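Local coordinates for large adhesion protein (Lap) involved in biofilm formation (PDB 6XI3), which probably forms part of the calcium-stiffened extender region through which a bacterial RTX adhesin projects its ligand-binding end toward a target during biofilm formation, at residues Thr159-Asp162 / Asn166-Asn169; Ala60-Ile63 / Asn69-Asn72; Ala238-Thr243 / Val253-Thr258; Glu392-Ala395 / Asn401-Thr404. One frame throughout, in Å; residues are numbered along the deposited sequence.

How the contacts relate
The chain is a row of tandem Ig-like beta-sandwich repeats with calcium ions bound along it, and the four contacts sample it from end to end. Along the chain they come in the order contact 2, contact 1, contact 3, contact 4, all in series. Contacts 2 and 1 lie in equivalent hairpins, strands 58-64 with 70-76 and 155-161 with 167-173, their centres about 45 Å apart. Contact 3 crosses the interior of a sandwich, and contact 4 is a hairpin of strands 387-396 and 402-411. Centres of contacts 3 and 4 are about 34 Å apart, those of contacts 2 and 4 about 113 Å. This spacing reflects an extended rod, consistent with an extender role.

Contact 1. Residues Thr159-Asp162 / Asn166-Asn169; sequences TMTD and NIVN
Asn166 and Asp162 meet through their polar ends where the hairpin turns. Asn166 ND2 donates to Asp162 OD2 at 2.8 Å. OD2 lies in the plane of the Asn166 amide and accepts through its syn lone pair. Carboxylate and amide planes are 74° apart. With chi1 of 72°, Asp162 CG sits between its backbone N and carbonyl carbon, which brings the carboxylate over to Asn166. OD1 also takes a weak, bent bond from Asn166 N, and a further one from Ala164 N within the turn. Val191 N gives OD2 a second partner, so the buried carboxylate is held at both oxygens. Asp162 N also bonds to Asn166 O at 3.0 Å.

The hairpin of strands 155-161 and 167-173 lies at the margin of one sheet of an Ig-like beta-sandwich, and 167-173 is its outermost strand. Met160 and Val168 form an antiparallel hydrogen-bonded pair: Met160 N to Val168 O and Val168 N to Met160 O are both 2.8 Å. On the inner face their side chains lie side by side. The Met160 chain bends at chi3 (-79°), and its CE rests on Val168 CG1 at 3.7 Å. Ile187 touches Met160 and Leu190 touches Val168.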
loop_
_atom_site.group_PDB
_atom_site.type_symbol
_atom_site.label_atom_id
_atom_site.label_comp_id
_atom_site.label_asym_id
_atom_site.label_seq_id
_atom_site.Cartn_x
_atom_site.Cartn_y
_atom_site.Cartn_z
ATOM N N THR A 159 -6.292 7.453 -17.683
ATOM C CA THR A 159 -6.503 6.383 -16.692
ATOM C C THR A 159 -5.493 6.617 -15.570
ATOM O O THR A 159 -4.290 6.776 -15.878
ATOM C CB THR A 159 -6.321 5.013 -17.354
ATOM O OG1 THR A 159 -7.239 4.866 -18.439
ATOM C CG2 THR A 159 -6.590 3.861 -16.428
ATOM N N MET A 160 -5.955 6.571 -14.326
ATOM C CA MET A 160 -5.090 6.548 -13.132
ATOM C C MET A 160 -5.368 5.270 -12.344
ATOM O O MET A 160 -6.524 5.006 -12.053
ATOM C CB MET A 160 -5.334 7.802 -12.307
ATOM C CG MET A 160 -4.852 9.000 -13.088
ATOM S SD MET A 160 -5.060 10.539 -12.231
ATOM C CE MET A 160 -6.802 10.785 -12.526
ATOM N N THR A 161 -4.324 4.469 -12.129
ATOM C CA THR A 161 -4.421 3.112 -11.546
ATOM C C THR A 161 -3.572 3.112 -10.272
ATOM O O THR A 161 -2.424 3.617 -10.361
ATOM C CB THR A 161 -3.980 2.032 -12.541
ATOM O OG1 THR A 161 -4.786 2.154 -13.705
ATOM C CG2 THR A 161 -4.113 0.633 -11.985
ATOM N N ASP A 162 -4.135 2.631 -9.154
ATOM C CA ASP A 162 -3.458 2.621 -7.827
ATOM C C ASP A 162 -2.823 1.248 -7.556
ATOM O O ASP A 162 -2.897 0.344 -8.447
ATOM C CB ASP A 162 -4.408 3.148 -6.753
ATOM C CG ASP A 162 -5.543 2.218 -6.381
ATOM O OD1 ASP A 162 -5.537 1.068 -6.874
ATOM O OD2 ASP A 162 -6.451 2.678 -5.622
ATOM N N ASN A 166 -7.541 -0.246 -8.349
ATOM C CA ASN A 166 -8.607 0.784 -8.542
ATOM C C ASN A 166 -8.228 1.767 -9.665
ATOM O O ASN A 166 -7.013 2.057 -9.871
ATOM C CB ASN A 166 -8.935 1.597 -7.293
ATOM C CG ASN A 166 -9.263 0.724 -6.096
ATOM O OD1 ASN A 166 -10.188 -0.072 -6.165
ATOM N ND2 ASN A 166 -8.516 0.850 -5.005
ATOM N N ILE A 167 -9.244 2.286 -10.359
ATOM C CA ILE A 167 -9.057 3.133 -11.565
ATOM C C ILE A 167 -9.893 4.419 -11.445
ATOM O O ILE A 167 -11.065 4.368 -11.038
ATOM C CB ILE A 167 -9.379 2.323 -12.828
ATOM C CG1 ILE A 167 -8.402 1.152 -13.005
ATOM C CG2 ILE A 167 -9.415 3.247 -14.027
ATOM C CD1 ILE A 167 -8.511 0.415 -14.340
ATOM N N VAL A 168 -9.286 5.551 -11.774
ATOM C CA VAL A 168 -10.027 6.805 -12.067
ATOM C C VAL A 168 -9.862 7.094 -13.557
ATOM O O VAL A 168 -8.711 7.094 -14.033
ATOM C CB VAL A 168 -9.544 7.980 -11.212
ATOM C CG1 VAL A 168 -10.077 9.283 -11.771
ATOM C CG2 VAL A 168 -9.917 7.796 -9.748
ATOM N N ASN A 169 -10.979 7.316 -14.252
ATOM C CA ASN A 169 -11.004 7.694 -15.685
ATOM C C ASN A 169 -11.192 9.208 -15.792
ATOM O O ASN A 169 -11.859 9.835 -14.941
ATOM C CB ASN A 169 -12.071 6.913 -16.447
ATOM C CG ASN A 169 -11.812 5.418 -16.418
ATOM O OD1 ASN A 169 -12.566 4.653 -15.819
ATOM N ND2 ASN A 169 -10.754 4.985 -17.066
#

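Contact 2. Residues Ala60-Ile63 / Asn69-Asn72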
loop_
_atom_site.group_PDB
_atom_site.type_symbol
_atom_site.label_atom_id
_atom_site.label_comp_id
_atom_site.label_asym_id
_atom_site.label_seq_id
_atom_site.Cartn_x
_atom_site.Cartn_y
_atom_site.Cartn_z
ATOM N N ALA A 60 -9.038 24.381 -62.862
ATOM C CA ALA A 60 -8.949 24.864 -61.463
ATOM C C ALA A 60 -8.858 23.631 -60.567
ATOM O O ALA A 60 -9.541 22.599 -60.822
ATOM C CB ALA A 60 -10.139 25.712 -61.093
ATOM N N ILE A 61 -8.021 23.701 -59.553
ATOM C CA ILE A 61 -7.796 22.519 -58.701
ATOM C C ILE A 61 -7.924 22.970 -57.259
ATOM O O ILE A 61 -7.414 24.045 -56.933
ATOM C CB ILE A 61 -6.430 21.912 -59.005
ATOM C CG1 ILE A 61 -6.454 21.194 -60.347
ATOM C CG2 ILE A 61 -6.002 20.981 -57.888
ATOM C CD1 ILE A 61 -5.107 21.119 -60.955
ATOM N N THR A 62 -8.599 22.179 -56.449
ATOM C CA THR A 62 -8.530 22.338 -54.975
ATOM C C THR A 62 -7.993 21.041 -54.382
ATOM O O THR A 62 -8.284 19.918 -54.899
ATOM C CB THR A 62 -9.864 22.769 -54.363
ATOM O OG1 THR A 62 -10.716 21.659 -54.635
ATOM C CG2 THR A 62 -10.391 24.061 -54.952
ATOM N N ILE A 63 -7.184 21.198 -53.349
ATOM C CA ILE A 63 -6.762 20.060 -52.501
ATOM C C ILE A 63 -7.233 20.423 -51.104
ATOM O O ILE A 63 -6.808 21.480 -50.617
ATOM C CB ILE A 63 -5.253 19.826 -52.563
ATOM C CG1 ILE A 63 -4.741 19.910 -54.003
ATOM C CG2 ILE A 63 -4.954 18.490 -51.893
ATOM C CD1 ILE A 63 -3.293 19.585 -54.136
ATOM N N ASN A 69 -8.852 22.695 -44.553
ATOM C CA ASN A 69 -7.875 23.625 -45.176
ATOM C C ASN A 69 -7.839 23.349 -46.686
ATOM O O ASN A 69 -7.970 22.189 -47.081
ATOM C CB ASN A 69 -6.492 23.492 -44.560
ATOM C CG ASN A 69 -6.551 23.628 -43.056
ATOM O OD1 ASN A 69 -6.945 24.679 -42.566
ATOM N ND2 ASN A 69 -6.171 22.580 -42.341
ATOM N N ILE A 70 -7.671 24.378 -47.502
ATOM C CA ILE A 70 -7.729 24.223 -48.986
ATOM C C ILE A 70 -6.420 24.735 -49.569
ATOM O O ILE A 70 -5.972 25.844 -49.213
ATOM C CB ILE A 70 -8.952 24.947 -49.598
ATOM C CG1 ILE A 70 -10.277 24.316 -49.148
ATOM C CG2 ILE A 70 -8.863 24.988 -51.121
ATOM C CD1 ILE A 70 -11.509 25.238 -49.300
ATOM N N VAL A 71 -5.878 23.986 -50.510
ATOM C CA VAL A 71 -4.873 24.532 -51.440
ATOM C C VAL A 71 -5.594 24.782 -52.769
ATOM O O VAL A 71 -6.244 23.845 -53.277
ATOM C CB VAL A 71 -3.656 23.593 -51.585
ATOM C CG1 VAL A 71 -2.898 23.882 -52.871
ATOM C CG2 VAL A 71 -2.732 23.706 -50.376
ATOM N N ASN A 72 -5.392 25.963 -53.340
ATOM C CA ASN A 72 -5.903 26.330 -54.686
ATOM C C ASN A 72 -4.752 26.290 -55.687
ATOM O O ASN A 72 -3.708 26.879 -55.384
ATOM C CB ASN A 72 -6.538 27.716 -54.684
ATOM C CG ASN A 72 -7.867 27.679 -53.969
ATOM O OD1 ASN A 72 -8.819 27.073 -54.456
ATOM N ND2 ASN A 72 -7.880 28.213 -52.760
HETATM O O HOH W 1 -8.713 26.595 -57.252
#
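Thr62 and Asn72 lie side by side and point the same way from one face of the sheet. They form an antiparallel non-hydrogen-bonded pair with their CA atoms 4.8 Å apart. The methyl CG2 of Thr62, not its hydroxyl, faces the amide: CG2 is 3.4 Å from Asn72 OD1. The first torsion explains this. At chi1 of 64°, OG1 is placed between the backbone N and the carbonyl carbon, while CG2 lies anti to the carbonyl carbon. Asn72 OD1 instead accepts a hydrogen bond from a water at 2.8 Å. The same water donates to Ile61 O at 2.9 Å and so bridges the two strands. Ile70 is on the Thr62 side as well. Its CG2 comes within 4.1 Å of Thr62 CB, a light apolar touch.

Strands 58-64 and 70-76 make a beta hairpin at the margin of one sheet of an Ig-like beta-sandwich. Strand 70-76 is the outermost strand, and strand 58-64 is paired on its other side with 96-105. Thr62 bonds there through its backbone to Glu101.

Ile63 and Val71 project from the other face, into the sandwich. Their CB atoms are 4.2 Å apart, and Val88 and Leu93 touch both side chains. The pair is hydrogen-bonded in both directions: Ile63 N reaches Val71 O, and Val71 N reaches Ile63 O at 2.7 Å with an N-H...O angle of 172°. CA-H...O contacts accompany these bonds, such as Thr62 CA to Val71 O at 3.2 Å.

Contact 3. Residues Ala238-Thr243 / Val253-Thr258; sequences ANLSGT and VDLTVT
Leu240 and Leu255 each carry CG anti to the carbonyl carbon, with chi1 of -51° and -63°, and in both the CB atom already points at the facing strand. In Leu240 the second torsion is extended. In Leu255 it is 105°, off the usual staggered values, and this sets CD2 toward Leu240.

The contact spans the interior of an Ig-like beta-sandwich. Strand 237-245 belongs to one sheet, between strands 223-232 and 277-283. Strand 252-258 belongs to the other, between strands 264-270 and 290-299. The two segments share no hydrogen bond. Even the nearest CA atoms, those of Leu240 and Leu255, are 9.1 Å apart, a separation that side chains must fill. Only apolar side chains meet across it.

The side chains of Leu240 and Leu255 come from opposing sheets and run antiparallel alongside each other, each reaching for the opposite sheet, and they meet through single methyl groups. Val257, two residues further along, also directs its CB toward the facing strand. One methyl of Leu240 thus touches both Leu255 and Val257. All three residues are buried. Neighbouring strands close the core around them: Val294 of strand 290-299 touches Leu240, while Ala296 of the same strand and Val226 of strand 223-232 touch Leu255. Leu240 CD1 is 3.8 Å from Leu255 CD2 and makes its longer contact, 4.4 Å, with Val257 CG2.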
loop_
_atom_site.group_PDB
_atom_site.type_symbol
_atom_site.label_atom_id
_atom_site.label_comp_id
_atom_site.label_asym_id
_atom_site.label_seq_id
_atom_site.Cartn_x
_atom_site.Cartn_y
_atom_site.Cartn_z
ATOM N N ALA A 238 -4.450 -17.108 24.135
ATOM C CA ALA A 238 -4.793 -15.677 24.042
ATOM C C ALA A 238 -5.565 -15.431 22.763
ATOM O O ALA A 238 -5.253 -16.071 21.730
ATOM C CB ALA A 238 -3.573 -14.802 24.111
ATOM N N ASN A 239 -6.550 -14.547 22.863
ATOM C CA ASN A 239 -7.282 -13.988 21.698
ATOM C C ASN A 239 -6.885 -12.525 21.514
ATOM O O ASN A 239 -7.049 -11.742 22.447
ATOM C CB ASN A 239 -8.783 -14.125 21.872
ATOM C CG ASN A 239 -9.238 -15.572 21.990
ATOM O OD1 ASN A 239 -8.452 -16.527 21.847
ATOM N ND2 ASN A 239 -10.525 -15.732 22.251
ATOM N N LEU A 240 -6.383 -12.208 20.333
ATOM C CA LEU A 240 -5.815 -10.884 19.977
ATOM C C LEU A 240 -6.599 -10.345 18.785
ATOM O O LEU A 240 -7.082 -11.159 17.956
ATOM C CB LEU A 240 -4.344 -11.071 19.610
ATOM C CG LEU A 240 -3.495 -11.844 20.610
ATOM C CD1 LEU A 240 -2.071 -12.017 20.084
ATOM C CD2 LEU A 240 -3.493 -11.156 21.973
ATOM N N SER A 241 -6.737 -9.031 18.689
ATOM C CA SER A 241 -7.360 -8.398 17.501
ATOM C C SER A 241 -6.780 -7.001 17.345
ATOM O O SER A 241 -6.065 -6.532 18.242
ATOM C CB SER A 241 -8.877 -8.336 17.620
ATOM O OG SER A 241 -9.278 -7.635 18.788
ATOM N N GLY A 242 -7.193 -6.330 16.281
ATOM C CA GLY A 242 -6.899 -4.911 16.147
ATOM C C GLY A 242 -7.435 -4.375 14.847
ATOM O O GLY A 242 -8.212 -5.096 14.148
ATOM N N THR A 243 -7.016 -3.153 14.584
ATOM C CA THR A 243 -7.466 -2.313 13.452
ATOM C C THR A 243 -6.214 -1.828 12.741
ATOM O O THR A 243 -5.129 -1.804 13.363
ATOM C CB THR A 243 -8.314 -1.109 13.904
ATOM O OG1 THR A 243 -7.456 -0.227 14.630
ATOM C CG2 THR A 243 -9.490 -1.487 14.772
ATOM N N VAL A 253 0.322 -9.373 9.588
ATOM C CA VAL A 253 0.559 -8.766 10.914
ATOM C C VAL A 253 1.426 -9.768 11.664
ATOM O O VAL A 253 0.998 -10.922 11.806
ATOM C CB VAL A 253 -0.762 -8.501 11.642
ATOM C CG1 VAL A 253 -0.548 -7.824 12.992
ATOM C CG2 VAL A 253 -1.691 -7.679 10.760
ATOM N N ASP A 254 2.569 -9.327 12.156
ATOM C CA ASP A 254 3.477 -10.131 12.997
ATOM C C ASP A 254 3.248 -9.693 14.428
ATOM O O ASP A 254 3.264 -8.460 14.667
ATOM C CB ASP A 254 4.928 -9.921 12.600
ATOM C CG ASP A 254 5.200 -10.436 11.199
ATOM O OD1 ASP A 254 4.547 -11.449 10.786
ATOM O OD2 ASP A 254 6.050 -9.820 10.547
ATOM N N LEU A 255 3.001 -10.661 15.309
ATOM C CA LEU A 255 2.697 -10.383 16.715
ATOM C C LEU A 255 3.751 -11.064 17.563
ATOM O O LEU A 255 4.287 -12.091 17.132
ATOM C CB LEU A 255 1.297 -10.870 17.077
ATOM C CG LEU A 255 0.165 -10.181 16.319
ATOM C CD1 LEU A 255 -0.394 -11.103 15.272
ATOM C CD2 LEU A 255 -0.925 -9.745 17.259
ATOM N N THR A 256 4.043 -10.479 18.715
ATOM C CA THR A 256 4.902 -11.139 19.722
ATOM C C THR A 256 4.179 -10.986 21.043
ATOM O O THR A 256 3.462 -9.963 21.193
ATOM C CB THR A 256 6.330 -10.576 19.795
ATOM O OG1 THR A 256 6.199 -9.218 20.214
ATOM C CG2 THR A 256 7.080 -10.695 18.494
ATOM N N VAL A 257 4.240 -12.048 21.849
ATOM C CA VAL A 257 3.727 -12.054 23.242
ATOM C C VAL A 257 4.926 -12.335 24.141
ATOM O O VAL A 257 5.546 -13.405 23.985
ATOM C CB VAL A 257 2.618 -13.097 23.473
ATOM C CG1 VAL A 257 1.994 -12.911 24.840
ATOM C CG2 VAL A 257 1.552 -13.070 22.399
ATOM N N THR A 258 5.190 -11.417 25.069
ATOM C CA THR A 258 6.405 -11.420 25.909
ATOM C C THR A 258 5.949 -11.524 27.365
ATOM O O THR A 258 5.052 -10.767 27.772
ATOM C CB THR A 258 7.309 -10.221 25.584
ATOM O OG1 THR A 258 7.570 -10.172 24.174
ATOM C CG2 THR A 258 8.644 -10.300 26.299
#

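Contact 4. Residues Glu392-Ala395 / Asn401-Thr404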
loop_
_atom_site.group_PDB
_atom_site.type_symbol
_atom_site.label_atom_id
_atom_site.label_comp_id
_atom_site.label_asym_id
_atom_site.label_seq_id
_atom_site.Cartn_x
_atom_site.Cartn_y
_atom_site.Cartn_z
ATOM N N GLU A 392 6.477 -18.629 60.560
ATOM C CA GLU A 392 5.765 -17.992 59.421
ATOM C C GLU A 392 6.748 -17.921 58.243
ATOM O O GLU A 392 7.889 -17.494 58.431
ATOM C CB GLU A 392 5.201 -16.640 59.860
ATOM C CG GLU A 392 4.602 -15.810 58.730
ATOM C CD GLU A 392 3.188 -16.199 58.318
ATOM O OE1 GLU A 392 2.623 -17.145 58.922
ATOM O OE2 GLU A 392 2.647 -15.555 57.393
ATOM N N ALA A 393 6.318 -18.351 57.063
ATOM C CA ALA A 393 7.109 -18.207 55.825
ATOM C C ALA A 393 6.301 -17.432 54.785
ATOM O O ALA A 393 5.081 -17.663 54.679
ATOM C CB ALA A 393 7.511 -19.571 55.342
ATOM N N SER A 394 6.985 -16.573 54.024
ATOM C CA SER A 394 6.392 -15.716 52.968
ATOM C C SER A 394 7.292 -15.636 51.733
ATOM O O SER A 394 8.535 -15.550 51.858
ATOM C CB SER A 394 6.115 -14.348 53.477
ATOM O OG SER A 394 5.199 -13.715 52.589
ATOM N N ALA A 395 6.673 -15.632 50.559
ATOM C CA ALA A 395 7.377 -15.411 49.289
ATOM C C ALA A 395 6.416 -14.749 48.299
ATOM O O ALA A 395 5.194 -14.923 48.443
ATOM C CB ALA A 395 7.944 -16.706 48.758
ATOM N N ASN A 401 1.407 -11.902 44.444
ATOM C CA ASN A 401 0.774 -12.190 45.761
ATOM C C ASN A 401 1.855 -12.510 46.805
ATOM O O ASN A 401 2.891 -13.102 46.439
ATOM C CB ASN A 401 -0.296 -13.273 45.603
ATOM C CG ASN A 401 -1.474 -12.721 44.829
ATOM O OD1 ASN A 401 -2.161 -11.831 45.325
ATOM N ND2 ASN A 401 -1.621 -13.118 43.575
ATOM N N ALA A 402 1.651 -12.059 48.042
ATOM C CA ALA A 402 2.368 -12.556 49.244
ATOM C C ALA A 402 1.809 -13.936 49.600
ATOM O O ALA A 402 0.664 -14.032 50.043
ATOM C CB ALA A 402 2.230 -11.592 50.399
ATOM N N LEU A 403 2.553 -14.984 49.299
ATOM C CA LEU A 403 2.125 -16.380 49.559
ATOM C C LEU A 403 2.717 -16.790 50.896
ATOM O O LEU A 403 3.952 -16.654 51.014
ATOM C CB LEU A 403 2.648 -17.269 48.449
ATOM C CG LEU A 403 2.250 -16.800 47.060
ATOM C CD1 LEU A 403 3.045 -17.595 46.042
ATOM C CD2 LEU A 403 0.729 -16.936 46.869
ATOM N N THR A 404 1.868 -17.193 51.846
ATOM C CA THR A 404 2.274 -17.445 53.254
ATOM C C THR A 404 1.727 -18.778 53.750
ATOM O O THR A 404 0.799 -19.364 53.135
ATOM C CB THR A 404 1.861 -16.340 54.227
ATOM O OG1 THR A 404 0.439 -16.331 54.299
ATOM C CG2 THR A 404 2.376 -14.978 53.840
HETATM O O HOH W 2 0.445 -18.036 57.153
#
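Ala395 and Leu403 are joined by paired backbone hydrogen bonds. Ala395 N donates to Leu403 O at 2.9 Å, and Leu403 N returns the bond to Ala395 O at 2.8 Å. They form an antiparallel hydrogen-bonded pair with CA atoms 5.3 Å apart. One step along, Ser394 and Thr404 make the non-hydrogen-bonded pair. CA-H...O contacts support the backbone there: Thr404 CA lies 3.2 Å from Ala393 O, and Ser394 CA faces Leu403 O. The next rung follows as Ala393 pairs through its backbone with Asp405.

These bonds belong to a beta hairpin of strands 387-396 and 402-411 in an Ig-like beta-sandwich. Strand 402-411 is the outermost strand of its sheet within the chain. On its other side, strand 387-396 bonds to strand 349-356.

Van der Waals contacts dominate between the side chains. On the inner face Ala393, Ala395 and Leu403 all touch Leu321, which comes from strand 320-329 of the facing sheet. On the other face the Thr404 methyl CG2 is 3.3 Å from Ser394 OG. Glu392 crosses toward Thr404 with its chain bent at chi2 (80°), and its OE2 comes to rest 3.4 Å from Thr404 CB. This approach is carboxylate against carbon and makes no hydrogen bond.

A water makes a loose bridge between the Glu392 and Thr404 side chains. It donates to Glu392 OE1 at 2.9 Å and reaches Thr404 OG1 by a weak bond of 3.3 Å.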